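Local atomic coordinates of acyl-CoA hydrolase (Bacillus halodurans, PDB entry 1VPM), a protein that probably hydrolyses long-chain fatty acyl-CoA thioesters and binds coenzyme A. Residues S22-T27 with A54-M59; L47-E52 with D84-E89; M59-S64 with T98-Y103; V92-R97 with T154-K159. All coordinates share one frame; numbering follows the deposited sequence. Where two conformers were deposited one is given.

Contact 1: S22-T27 with A54-M59; sequences SRTIQT and AALTAM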
# COMPACT_ATOMS: atom_id res chain seq x y z
N SER A 22 -14.26 -13.46 21.53
CA SER A 22 -14.15 -12.34 20.59
C SER A 22 -12.75 -11.69 20.68
O SER A 22 -12.33 -10.97 19.75
CB SER A 22 -15.23 -11.28 20.95
OG SER A 22 -14.92 -10.50 22.15
N ARG A 23 -12.03 -11.94 21.78
CA ARG A 23 -10.88 -11.08 22.11
C ARG A 23 -9.79 -11.26 21.06
O ARG A 23 -9.46 -12.37 20.67
CB ARG A 23 -10.39 -11.35 23.53
CG ARG A 23 -9.24 -10.40 23.92
CD ARG A 23 -8.96 -10.46 25.42
NE ARG A 23 -8.38 -11.75 25.73
CZ ARG A 23 -7.11 -12.08 25.56
NH1 ARG A 23 -6.23 -11.20 25.09
NH2 ARG A 23 -6.70 -13.31 25.87
N THR A 24 -9.24 -10.14 20.58
CA THR A 24 -8.31 -10.15 19.50
C THR A 24 -7.18 -9.17 19.79
O THR A 24 -7.37 -8.12 20.33
CB THR A 24 -8.96 -9.77 18.16
OG1 THR A 24 -10.15 -10.55 17.98
CG2 THR A 24 -8.02 -9.90 16.95
N ILE A 25 -6.00 -9.63 19.44
CA ILE A 25 -4.77 -8.82 19.56
C ILE A 25 -4.11 -8.59 18.22
O ILE A 25 -4.01 -9.49 17.33
CB ILE A 25 -3.79 -9.47 20.54
CG1 ILE A 25 -4.36 -9.34 21.98
CG2 ILE A 25 -2.36 -8.82 20.40
CD1 ILE A 25 -3.79 -10.32 22.87
N GLN A 26 -3.62 -7.36 18.03
CA GLN A 26 -2.81 -7.04 16.85
C GLN A 26 -1.56 -6.28 17.30
O GLN A 26 -1.57 -5.58 18.31
CB GLN A 26 -3.63 -6.20 15.86
CG GLN A 26 -2.94 -5.67 14.66
CD GLN A 26 -2.38 -6.71 13.65
OE1 GLN A 26 -1.78 -7.73 14.01
NE2 GLN A 26 -2.50 -6.37 12.36
N THR A 27 -0.46 -6.46 16.55
CA THR A 27 0.74 -5.67 16.76
C THR A 27 1.18 -5.14 15.40
O THR A 27 1.16 -5.89 14.43
CB THR A 27 1.89 -6.54 17.29
OG1 THR A 27 1.42 -7.31 18.40
CG2 THR A 27 3.09 -5.67 17.74
N ALA A 54 -11.44 -3.93 15.72
CA ALA A 54 -12.83 -4.02 16.12
C ALA A 54 -13.67 -4.89 15.21
O ALA A 54 -14.56 -5.60 15.69
CB ALA A 54 -13.43 -2.64 16.27
N ALA A 55 -13.44 -4.78 13.92
CA ALA A 55 -14.11 -5.59 12.90
C ALA A 55 -13.78 -7.06 13.13
O ALA A 55 -14.68 -7.90 13.10
CB ALA A 55 -13.69 -5.19 11.53
N LEU A 56 -12.50 -7.38 13.35
CA LEU A 56 -12.12 -8.75 13.63
C LEU A 56 -12.80 -9.31 14.87
O LEU A 56 -13.34 -10.44 14.85
CB LEU A 56 -10.59 -8.89 13.73
CG LEU A 56 -9.77 -8.86 12.44
CD1 LEU A 56 -8.33 -8.55 12.77
CD2 LEU A 56 -9.89 -10.19 11.70
N THR A 57 -12.78 -8.53 15.92
CA THR A 57 -13.44 -8.87 17.17
C THR A 57 -14.94 -9.17 17.00
O THR A 57 -15.48 -10.19 17.49
CB THR A 57 -13.18 -7.76 18.17
OG1 THR A 57 -11.73 -7.62 18.34
CG2 THR A 57 -13.85 -8.04 19.51
N ALA A 58 -15.62 -8.28 16.30
CA ALA A 58 -17.06 -8.38 16.12
C ALA A 58 -17.39 -9.56 15.19
O ALA A 58 -18.34 -10.29 15.42
CB ALA A 58 -17.59 -7.06 15.55
N MSE A 59 -16.55 -9.79 14.18
CA MSE A 59 -16.75 -10.94 13.28
C MSE A 59 -16.61 -12.26 14.04
O MSE A 59 -17.37 -13.22 13.83
CB MSE A 59 -15.82 -10.87 12.09
CG MSE A 59 -16.20 -9.72 11.18
SE MSE A 59 -14.75 -9.59 9.79
CE MSE A 59 -15.28 -11.10 8.85
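Round the flat carbonyl group of Ser22, Thr57 CG2 lies 3.3 Å from the oxygen, and Thr57 CA makes a C-H...O contact with it at 3.5 Å. The same oxygen accepts a hydrogen bond from Thr24 OG1 at 2.8 Å, the hydroxyl tilted 28° from the carbonyl plane. Ser22 also meets the threonine methyl with its side chain, OG lying 3.8 Å from Thr57 CG2, although OG itself is bonded to Val19 O and Val92 N. Thr57 can face both ways because its first torsion (chi1 -58°) sets OG1 beside its own backbone N, where Ile53 O in the preceding turn takes the hydrogen bond, and turns CG2 outward to Ser22. The two threonine side chains run antiparallel past one another, Thr57 OG1 lying 3.5 Å from Thr24 CB. On the strand side, Thr24 CG2 rests 4.2 Å from Leu56 CB, while OG1 also receives Lys60 NZ. With an alanine here, Ser22 O would probably lose its hydroxyl donor, Lys60 NZ one of its acceptors, and Leu56 CB one of its methyl contacts. Beyond this point Gln26 hydrogen-bonds Thr27 of the second subunit, and Thr27 bonds Gln26 and Ile25 of that subunit. A strand at the margin of the sheet, laid against the long helix 43-62 and facing a neighbouring subunit, belongs to the hotdog fold, in which a curved antiparallel sheet wraps a central helix.

Contact 2: L47-E52 with D84-E89; sequences LAYIDE and DALELE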
# COMPACT_ATOMS: atom_id res chain seq x y z
N LEU A 47 -6.48 5.25 14.20
CA LEU A 47 -7.87 5.00 13.99
C LEU A 47 -8.18 3.84 13.04
O LEU A 47 -9.13 3.04 13.36
CB LEU A 47 -8.60 6.30 13.50
CG LEU A 47 -8.56 7.48 14.47
CD1 LEU A 47 -9.10 8.73 13.80
CD2 LEU A 47 -9.26 7.21 15.76
N ALA A 48 -7.43 3.74 11.95
CA ALA A 48 -7.59 2.66 10.95
C ALA A 48 -7.37 1.31 11.66
O ALA A 48 -8.14 0.34 11.49
CB ALA A 48 -6.61 2.79 9.77
N TYR A 49 -6.31 1.26 12.45
CA TYR A 49 -5.97 0.01 13.18
C TYR A 49 -6.99 -0.35 14.24
O TYR A 49 -7.32 -1.54 14.41
CB TYR A 49 -4.61 0.09 13.81
CG TYR A 49 -3.45 0.25 12.88
CD1 TYR A 49 -3.46 -0.27 11.61
CD2 TYR A 49 -2.27 0.85 13.36
CE1 TYR A 49 -2.35 -0.15 10.79
CE2 TYR A 49 -1.16 0.93 12.58
CZ TYR A 49 -1.22 0.47 11.29
OH TYR A 49 -0.11 0.56 10.50
N ILE A 50 -7.56 0.65 14.92
CA ILE A 50 -8.61 0.45 15.90
C ILE A 50 -9.86 -0.18 15.25
O ILE A 50 -10.41 -1.15 15.76
CB ILE A 50 -8.97 1.79 16.59
CG1 ILE A 50 -7.92 2.22 17.60
CG2 ILE A 50 -10.34 1.74 17.30
CD1 ILE A 50 -8.04 3.62 18.01
N ASP A 51 -10.29 0.35 14.11
CA ASP A 51 -11.46 -0.23 13.42
C ASP A 51 -11.14 -1.62 12.91
O ASP A 51 -12.00 -2.49 12.95
CB ASP A 51 -11.87 0.64 12.26
CG ASP A 51 -13.18 0.19 11.65
OD1 ASP A 51 -14.20 0.47 12.35
OD2 ASP A 51 -13.18 -0.39 10.53
N GLU A 52 -9.92 -1.87 12.43
CA GLU A 52 -9.54 -3.19 11.92
C GLU A 52 -9.70 -4.22 13.00
O GLU A 52 -10.27 -5.31 12.77
CB GLU A 52 -8.07 -3.15 11.42
CG GLU A 52 -7.62 -4.36 10.69
CD GLU A 52 -6.15 -4.29 10.26
OE1 GLU A 52 -5.67 -3.18 9.89
OE2 GLU A 52 -5.52 -5.35 10.32
N ASP A 84 8.82 2.01 16.70
CA ASP A 84 8.00 1.56 17.80
C ASP A 84 7.00 0.58 17.29
O ASP A 84 6.74 0.45 16.08
CB ASP A 84 7.18 2.68 18.44
CG ASP A 84 7.99 3.63 19.23
OD1 ASP A 84 9.18 3.33 19.48
OD2 ASP A 84 7.39 4.68 19.63
N ALA A 85 6.40 -0.12 18.24
CA ALA A 85 5.36 -1.03 17.83
C ALA A 85 4.10 -0.55 18.53
O ALA A 85 4.12 -0.11 19.71
CB ALA A 85 5.64 -2.40 18.25
N LEU A 86 3.00 -0.68 17.83
CA LEU A 86 1.70 -0.45 18.39
C LEU A 86 1.04 -1.77 18.68
O LEU A 86 0.99 -2.63 17.82
CB LEU A 86 0.80 0.29 17.42
CG LEU A 86 0.89 1.78 17.18
CD1 LEU A 86 -0.26 2.14 16.19
CD2 LEU A 86 0.67 2.55 18.47
N GLU A 87 0.48 -1.88 19.88
CA GLU A 87 -0.19 -3.07 20.37
C GLU A 87 -1.68 -2.70 20.58
O GLU A 87 -1.96 -1.81 21.33
CB GLU A 87 0.39 -3.48 21.71
CG GLU A 87 1.93 -3.60 21.71
CD GLU A 87 2.53 -3.84 23.13
OE1 GLU A 87 1.81 -3.60 24.17
OE2 GLU A 87 3.72 -4.26 23.18
N LEU A 88 -2.56 -3.47 19.98
CA LEU A 88 -3.97 -3.25 20.09
C LEU A 88 -4.66 -4.50 20.65
O LEU A 88 -4.25 -5.64 20.28
CB LEU A 88 -4.58 -2.91 18.72
CG LEU A 88 -4.09 -1.62 18.00
CD1 LEU A 88 -3.06 -2.01 16.93
CD2 LEU A 88 -5.25 -0.93 17.37
N GLU A 89 -5.70 -4.25 21.45
CA GLU A 89 -6.52 -5.34 21.97
C GLU A 89 -7.97 -4.92 21.96
O GLU A 89 -8.28 -3.84 22.42
CB GLU A 89 -6.09 -5.70 23.40
CG GLU A 89 -6.88 -6.86 24.00
CD GLU A 89 -6.55 -7.13 25.45
OE1 GLU A 89 -5.81 -6.37 26.11
OE2 GLU A 89 -7.03 -8.15 25.96
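With chi1 at -63°, Tyr49 carries its ring beside its own backbone N and so to Leu86 CD1, while Leu88 has an unusual chi2 of 100°, well off the staggered values, that lays CD2 against the helix backbone. That methyl is 3.6 Å from Tyr49 C and 3.7 Å from Ile50 N, pressed on the peptide link between the two residues. It also reaches Tyr49 CB at 3.8 Å and, more loosely, Ile50 CG1 at 4.1 Å, the Ile50 and Leu88 side chains crossing at about a right angle. Leu86, two residues back on the same face of the strand, uses a different approach. Its CD1 meets the rim of the Tyr49 ring, near the ring plane, 3.7 Å from CD2 and 3.9 Å from CE2, so the contact is methyl to ring edge. The phenol oxygen takes no part here; it makes a weak hydrogen bond with Lys45 NZ, one turn earlier in the helix. No polar bond crosses between the segments; the side-chain contacts are apolar and all four residues are buried. Val106 of the next strand touches Ile50, Leu86 and Leu88, while Leu124 adds to the cover on Ile50. The axes of helix 47-52 and strand 85-89 pass 9.0 Å apart at 34°, running in broadly the same direction. This is the helix-on-sheet packing of the hotdog fold, where the concave side of the sheet grips its central helix.

Contact 3: M59-S64 with T98-Y103; sequences MKHANS and TSMEVY. With COA (coenzyme A), chain D.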
# COMPACT_ATOMS: atom_id res chain seq x y z
N MSE A 59 -16.55 -9.79 14.18
CA MSE A 59 -16.75 -10.94 13.28
C MSE A 59 -16.61 -12.26 14.04
O MSE A 59 -17.37 -13.22 13.83
CB MSE A 59 -15.82 -10.87 12.09
CG MSE A 59 -16.20 -9.72 11.18
SE MSE A 59 -14.75 -9.59 9.79
CE MSE A 59 -15.28 -11.10 8.85
N LYS A 60 -15.66 -12.31 14.95
CA LYS A 60 -15.47 -13.50 15.79
C LYS A 60 -16.63 -13.74 16.72
O LYS A 60 -16.99 -14.92 16.97
CB LYS A 60 -14.18 -13.40 16.63
CG LYS A 60 -12.99 -13.71 15.84
CD LYS A 60 -11.67 -13.19 16.43
CE LYS A 60 -11.13 -13.93 17.58
NZ LYS A 60 -9.66 -13.57 17.68
N HIS A 61 -17.21 -12.67 17.26
CA HIS A 61 -18.35 -12.84 18.18
C HIS A 61 -19.60 -13.29 17.45
O HIS A 61 -20.31 -14.15 17.95
CB HIS A 61 -18.63 -11.55 18.94
CG HIS A 61 -19.72 -11.70 19.94
ND1 HIS A 61 -19.54 -12.37 21.13
CD2 HIS A 61 -21.00 -11.28 19.90
CE1 HIS A 61 -20.70 -12.35 21.78
NE2 HIS A 61 -21.59 -11.68 21.07
N ALA A 62 -19.85 -12.71 16.28
CA ALA A 62 -21.11 -12.89 15.54
C ALA A 62 -21.06 -13.88 14.42
O ALA A 62 -22.09 -14.20 13.82
CB ALA A 62 -21.53 -11.58 15.01
N ASN A 63 -19.85 -14.33 14.07
CA ASN A 63 -19.63 -15.17 12.90
C ASN A 63 -20.36 -14.64 11.65
O ASN A 63 -21.09 -15.36 10.97
CB ASN A 63 -20.00 -16.62 13.23
CG ASN A 63 -19.12 -17.23 14.33
OD1 ASN A 63 -19.52 -17.30 15.49
ND2 ASN A 63 -17.90 -17.60 13.98
N SER A 64 -20.10 -13.37 11.34
CA SER A 64 -20.83 -12.63 10.32
C SER A 64 -19.96 -11.56 9.76
O SER A 64 -19.06 -11.08 10.43
CB SER A 64 -22.08 -11.92 10.89
OG SER A 64 -22.98 -12.83 11.48
N THR A 98 -28.74 -6.47 17.14
CA THR A 98 -27.83 -6.70 16.02
C THR A 98 -26.49 -6.01 16.20
O THR A 98 -25.63 -6.14 15.33
CB THR A 98 -28.46 -6.20 14.71
OG1 THR A 98 -28.49 -4.76 14.68
CG2 THR A 98 -29.87 -6.77 14.56
N SER A 99 -26.34 -5.28 17.30
CA SER A 99 -25.17 -4.42 17.54
C SER A 99 -24.32 -4.95 18.68
O SER A 99 -24.80 -5.66 19.58
CB SER A 99 -25.62 -2.97 17.79
OG SER A 99 -26.29 -2.83 19.02
N MSE A 100 -23.03 -4.64 18.60
CA MSE A 100 -22.05 -5.02 19.60
C MSE A 100 -21.22 -3.80 19.94
O MSE A 100 -20.75 -3.09 19.05
CB MSE A 100 -21.13 -6.05 19.00
CG MSE A 100 -21.78 -7.35 18.70
SE MSE A 100 -20.77 -8.45 17.39
CE MSE A 100 -21.25 -7.57 15.71
N GLU A 101 -21.07 -3.53 21.23
CA GLU A 101 -20.06 -2.59 21.65
C GLU A 101 -18.71 -3.31 21.72
O GLU A 101 -18.60 -4.41 22.29
CB GLU A 101 -20.40 -2.01 23.04
CG GLU A 101 -19.41 -0.95 23.46
CD GLU A 101 -19.71 -0.41 24.86
OE1 GLU A 101 -19.64 -1.20 25.85
OE2 GLU A 101 -20.08 0.78 24.95
N VAL A 102 -17.72 -2.69 21.10
CA VAL A 102 -16.36 -3.19 21.10
C VAL A 102 -15.45 -2.16 21.80
O VAL A 102 -15.46 -0.97 21.48
CB VAL A 102 -15.85 -3.53 19.69
CG1 VAL A 102 -14.40 -3.99 19.75
CG2 VAL A 102 -16.73 -4.58 19.03
N TYR A 103 -14.77 -2.62 22.83
CA TYR A 103 -13.72 -1.83 23.50
C TYR A 103 -12.38 -2.17 22.88
O TYR A 103 -12.03 -3.34 22.68
CB TYR A 103 -13.74 -2.13 25.01
CG TYR A 103 -12.50 -1.65 25.75
CD1 TYR A 103 -12.37 -0.33 26.14
CD2 TYR A 103 -11.44 -2.54 26.02
CE1 TYR A 103 -11.21 0.10 26.83
CE2 TYR A 103 -10.31 -2.13 26.71
CZ TYR A 103 -10.17 -0.83 27.08
OH TYR A 103 -9.03 -0.49 27.75
N1A COA D . -24.12 4.45 16.83
C2A COA D . -24.35 3.36 17.63
N3A COA D . -25.33 2.43 17.26
C4A COA D . -26.03 2.60 16.10
C5A COA D . -25.81 3.71 15.28
C6A COA D . -24.84 4.66 15.65
N6A COA D . -24.74 5.80 14.94
N7A COA D . -26.67 3.63 14.22
C8A COA D . -27.41 2.49 14.35
N9A COA D . -27.03 1.86 15.51
C1B COA D . -27.44 0.53 15.92
C2B COA D . -28.91 0.52 16.27
O2B COA D . -29.12 1.06 17.55
C3B COA D . -29.23 -0.96 16.16
O3B COA D . -28.97 -1.51 17.44
P3B COA D . -29.69 -2.82 18.01
O7A COA D . -30.85 -2.38 18.81
O8A COA D . -28.82 -3.61 18.90
O9A COA D . -30.00 -3.70 16.83
C4B COA D . -28.28 -1.43 15.04
O4B COA D . -27.38 -0.34 14.82
C5B COA D . -28.97 -1.73 13.71
O5B COA D . -29.68 -0.55 13.31
P1A COA D . -31.23 -0.55 12.80
O1A COA D . -31.91 0.70 13.31
O2A COA D . -31.95 -1.84 13.17
O3A COA D . -31.16 -0.55 11.19
P2A COA D . -30.46 0.53 10.21
O4A COA D . -30.77 1.94 10.70
O5A COA D . -30.91 0.19 8.80
O6A COA D . -28.86 0.24 10.29
CBP COA D . -26.63 1.10 10.30
CCP COA D . -27.97 1.08 11.02
CDP COA D . -25.53 1.58 11.26
CEP COA D . -26.33 -0.35 9.87
CAP COA D . -26.73 2.05 9.07
OAP COA D . -27.10 3.39 9.36
C9P COA D . -25.43 2.01 8.28
O9P COA D . -25.25 0.93 7.40
N8P COA D . -24.49 2.95 8.44
C7P COA D . -23.28 2.81 7.64
C6P COA D . -22.33 1.77 8.24
C5P COA D . -21.05 1.70 7.44
O5P COA D . -21.10 1.30 6.26
N4P COA D . -19.92 2.09 8.04
C3P COA D . -18.64 1.99 7.38
C2P COA D . -18.07 3.27 6.77
S1P COA D . -19.14 4.42 5.81
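The last turn of helix 43-62 faces the start of strand 99-109, with His61 CA and Met100 CA 8.8 Å apart, before Asn63 ends the helix with a positive phi (47°). Met100, deposited as selenomethionine, makes the whole contact with the end of its bent side chain. Its SE lies at the edge of the His61 ring, 3.8 Å from CD2 and 74° off the ring normal, a selenium-aromatic contact in the manner of Met-aromatic pairs. The same selenium is 4.0 Å from Ala62 CB, and CE touches that methyl too, so the chain end lies against two consecutive helix residues. His61 NE2 is hydrogen-bonded to Pro139 O, while Ala58 and Val138 also pack on Met100. Where the loop passes into the strand, Thr98 and Ser99 meet coenzyme A. Thr98 grips O9A of the 3'-phosphate twice, from OG1 at 2.8 Å and from its backbone N at 3.1 Å. Ser99 OG holds O8A at 2.7 Å, supplemented by weak bonds from the backbone N of both residues. A buried sheet-to-helix contact thus runs directly into the coenzyme A phosphate site of this hotdog-fold protein, probably a thioesterase.

Contact 4: V92-R97 with T154-K159; sequences VTHTGR and TAPARK. With COA (coenzyme A), chain D.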
# COMPACT_ATOMS: atom_id res chain seq x y z
N VAL A 92 -15.56 -7.61 22.67
CA VAL A 92 -16.97 -7.25 22.78
C VAL A 92 -17.27 -7.13 24.25
O VAL A 92 -17.01 -8.05 25.03
CB VAL A 92 -17.88 -8.31 22.09
CG1 VAL A 92 -19.32 -8.00 22.35
CG2 VAL A 92 -17.63 -8.35 20.64
N THR A 93 -17.91 -6.01 24.64
CA THR A 93 -18.20 -5.71 26.02
C THR A 93 -19.68 -5.84 26.32
O THR A 93 -20.03 -6.07 27.47
CB THR A 93 -17.82 -4.27 26.39
OG1 THR A 93 -18.34 -3.37 25.43
CG2 THR A 93 -16.36 -4.14 26.40
N HIS A 94 -20.52 -5.75 25.30
CA HIS A 94 -22.00 -5.71 25.49
C HIS A 94 -22.65 -5.78 24.11
O HIS A 94 -22.06 -5.42 23.13
CB HIS A 94 -22.46 -4.41 26.19
CG HIS A 94 -23.88 -4.41 26.69
ND1 HIS A 94 -24.90 -3.71 26.07
CD2 HIS A 94 -24.42 -4.92 27.83
CE1 HIS A 94 -26.01 -3.85 26.77
NE2 HIS A 94 -25.76 -4.58 27.84
N THR A 95 -23.89 -6.22 24.06
CA THR A 95 -24.59 -6.36 22.79
C THR A 95 -26.01 -5.84 22.89
O THR A 95 -26.60 -5.82 23.97
CB THR A 95 -24.65 -7.83 22.31
OG1 THR A 95 -25.51 -8.62 23.16
CG2 THR A 95 -23.27 -8.44 22.17
N GLY A 96 -26.56 -5.47 21.75
CA GLY A 96 -28.00 -5.20 21.60
C GLY A 96 -28.55 -6.33 20.74
O GLY A 96 -28.07 -7.44 20.80
N ARG A 97 -29.49 -6.02 19.86
CA ARG A 97 -30.13 -7.02 19.04
C ARG A 97 -29.23 -7.45 17.90
O ARG A 97 -28.99 -8.64 17.72
CB ARG A 97 -31.46 -6.48 18.49
CG ARG A 97 -32.37 -7.58 17.98
CD ARG A 97 -33.71 -7.03 17.46
NE ARG A 97 -33.57 -6.36 16.16
CZ ARG A 97 -33.54 -6.98 14.98
NH1 ARG A 97 -33.64 -8.31 14.87
NH2 ARG A 97 -33.40 -6.25 13.87
N THR A 154 -21.82 -0.90 32.63
CA THR A 154 -21.83 0.51 32.25
C THR A 154 -22.18 0.75 30.78
O THR A 154 -22.31 1.90 30.38
CB THR A 154 -20.48 1.20 32.59
OG1 THR A 154 -19.37 0.45 32.05
CG2 THR A 154 -20.37 1.34 34.14
N ALA A 155 -22.38 -0.32 30.01
CA ALA A 155 -22.63 -0.22 28.58
C ALA A 155 -24.01 0.42 28.28
O ALA A 155 -24.09 1.26 27.38
CB ALA A 155 -22.54 -1.56 27.95
N PRO A 156 -25.08 0.03 29.00
CA PRO A 156 -26.38 0.67 28.71
C PRO A 156 -26.37 2.20 28.75
O PRO A 156 -26.94 2.85 27.87
CB PRO A 156 -27.29 0.06 29.79
CG PRO A 156 -26.71 -1.32 29.93
CD PRO A 156 -25.26 -1.01 30.05
N ALA A 157 -25.69 2.79 29.74
CA ALA A 157 -25.54 4.24 29.80
C ALA A 157 -24.83 4.81 28.57
O ALA A 157 -25.19 5.88 28.09
CB ALA A 157 -24.80 4.61 31.01
N ARG A 158 -23.79 4.13 28.09
CA ARG A 158 -23.07 4.59 26.92
C ARG A 158 -23.93 4.51 25.69
O ARG A 158 -23.84 5.38 24.82
CB ARG A 158 -21.77 3.78 26.72
CG ARG A 158 -20.69 4.14 27.75
CD ARG A 158 -19.36 3.51 27.41
NE ARG A 158 -19.40 2.06 27.42
CZ ARG A 158 -19.20 1.32 28.48
NH1 ARG A 158 -18.89 1.88 29.62
NH2 ARG A 158 -19.29 0.02 28.40
N LYS A 159 -24.77 3.48 25.61
CA LYS A 159 -25.66 3.29 24.48
C LYS A 159 -26.71 4.43 24.47
O LYS A 159 -27.00 4.98 23.42
CB LYS A 159 -26.39 1.96 24.55
CG LYS A 159 -27.07 1.61 23.21
CD LYS A 159 -27.81 0.26 23.21
CE LYS A 159 -28.29 -0.16 21.78
NZ LYS A 159 -29.16 -1.40 21.78
N1A COA D . -24.12 4.45 16.83
C2A COA D . -24.35 3.36 17.63
N3A COA D . -25.33 2.43 17.26
C4A COA D . -26.03 2.60 16.10
C5A COA D . -25.81 3.71 15.28
C6A COA D . -24.84 4.66 15.65
N6A COA D . -24.74 5.80 14.94
N7A COA D . -26.67 3.63 14.22
C8A COA D . -27.41 2.49 14.35
N9A COA D . -27.03 1.86 15.51
C1B COA D . -27.44 0.53 15.92
C2B COA D . -28.91 0.52 16.27
O2B COA D . -29.12 1.06 17.55
C3B COA D . -29.23 -0.96 16.16
O3B COA D . -28.97 -1.51 17.44
P3B COA D . -29.69 -2.82 18.01
O7A COA D . -30.85 -2.38 18.81
O8A COA D . -28.82 -3.61 18.90
O9A COA D . -30.00 -3.70 16.83
C4B COA D . -28.28 -1.43 15.04
O4B COA D . -27.38 -0.34 14.82
C5B COA D . -28.97 -1.73 13.71
O5B COA D . -29.68 -0.55 13.31
P1A COA D . -31.23 -0.55 12.80
O1A COA D . -31.91 0.70 13.31
O2A COA D . -31.95 -1.84 13.17
O3A COA D . -31.16 -0.55 11.19
P2A COA D . -30.46 0.53 10.21
O4A COA D . -30.77 1.94 10.70
O5A COA D . -30.91 0.19 8.80
O6A COA D . -28.86 0.24 10.29
CBP COA D . -26.63 1.10 10.30
CCP COA D . -27.97 1.08 11.02
CDP COA D . -25.53 1.58 11.26
CEP COA D . -26.33 -0.35 9.87
CAP COA D . -26.73 2.05 9.07
OAP COA D . -27.10 3.39 9.36
C9P COA D . -25.43 2.01 8.28
O9P COA D . -25.25 0.93 7.40
N8P COA D . -24.49 2.95 8.44
C7P COA D . -23.28 2.81 7.64
C6P COA D . -22.33 1.77 8.24
C5P COA D . -21.05 1.70 7.44
O5P COA D . -21.10 1.30 6.26
N4P COA D . -19.92 2.09 8.04
C3P COA D . -18.64 1.99 7.38
C2P COA D . -18.07 3.27 6.77
S1P COA D . -19.14 4.42 5.81
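Gly96 lies against both Lys159 and the 3'-phosphate of coenzyme A: its CA is 4.0 Å from Lys159 NZ and 3.2 Å from O8A, and a CB here would collide with both. Lys159 reaches in fully extended, NZ lying 3.6 Å from both O7A and O8A, where it would probably help to balance the phosphate charge, though beyond ordinary bonding length. Arg97 adds a weak hydrogen bond from its backbone N to O8A, while its guanidinium leads away from the helix. The contact joins helix 146-166, the carboxy-terminal helix, to the end of strand 85-95 in the hotdog sheet. There Ala155 CB sits over one face of the His94 ring, a CH-pi contact 3.8 Å from the centroid and 29° off the normal. Pro156 covers the same ring further out, CG lying 4.0 Å from NE2. The ring is turned to the helix with CG anti to the backbone N (chi1 -167°), and Tyr152 meets it edge-to-face. A serine in its place would probably leave Ala155 CB and the Pro156 ring without the surface they rest on, and Tyr152 without its aromatic partner. Within the helix, Arg158 NH1 donates to Thr154 OG1 at 2.9 Å.

How the contacts relate
Contacts 1, 2 and 3 follow helix 43-62 along one sheet; contact 4 brings helix 146-166 to it. The centres of contacts 1 and 2 are 10 Å apart, joined by neighbouring strands 24-29 and 85-95 and by a salt bridge from Arg23 NH1 to Glu89 OE2 (3.3 Å). Contact 3 meets contact 4 through Glu101, whose OE1 bonds Thr93 OG1 at 2.6 Å and forms a salt bridge with Arg158 NH2 at 2.9 Å. These two share one coenzyme A phosphate, the ligand also bonding Asp75 of the third subunit. Contacts 2 and 4, centres 22 Å apart, lie on opposite sides of the chain's centre; the side chain of Leu86 is about 6 Å from another bound coenzyme A.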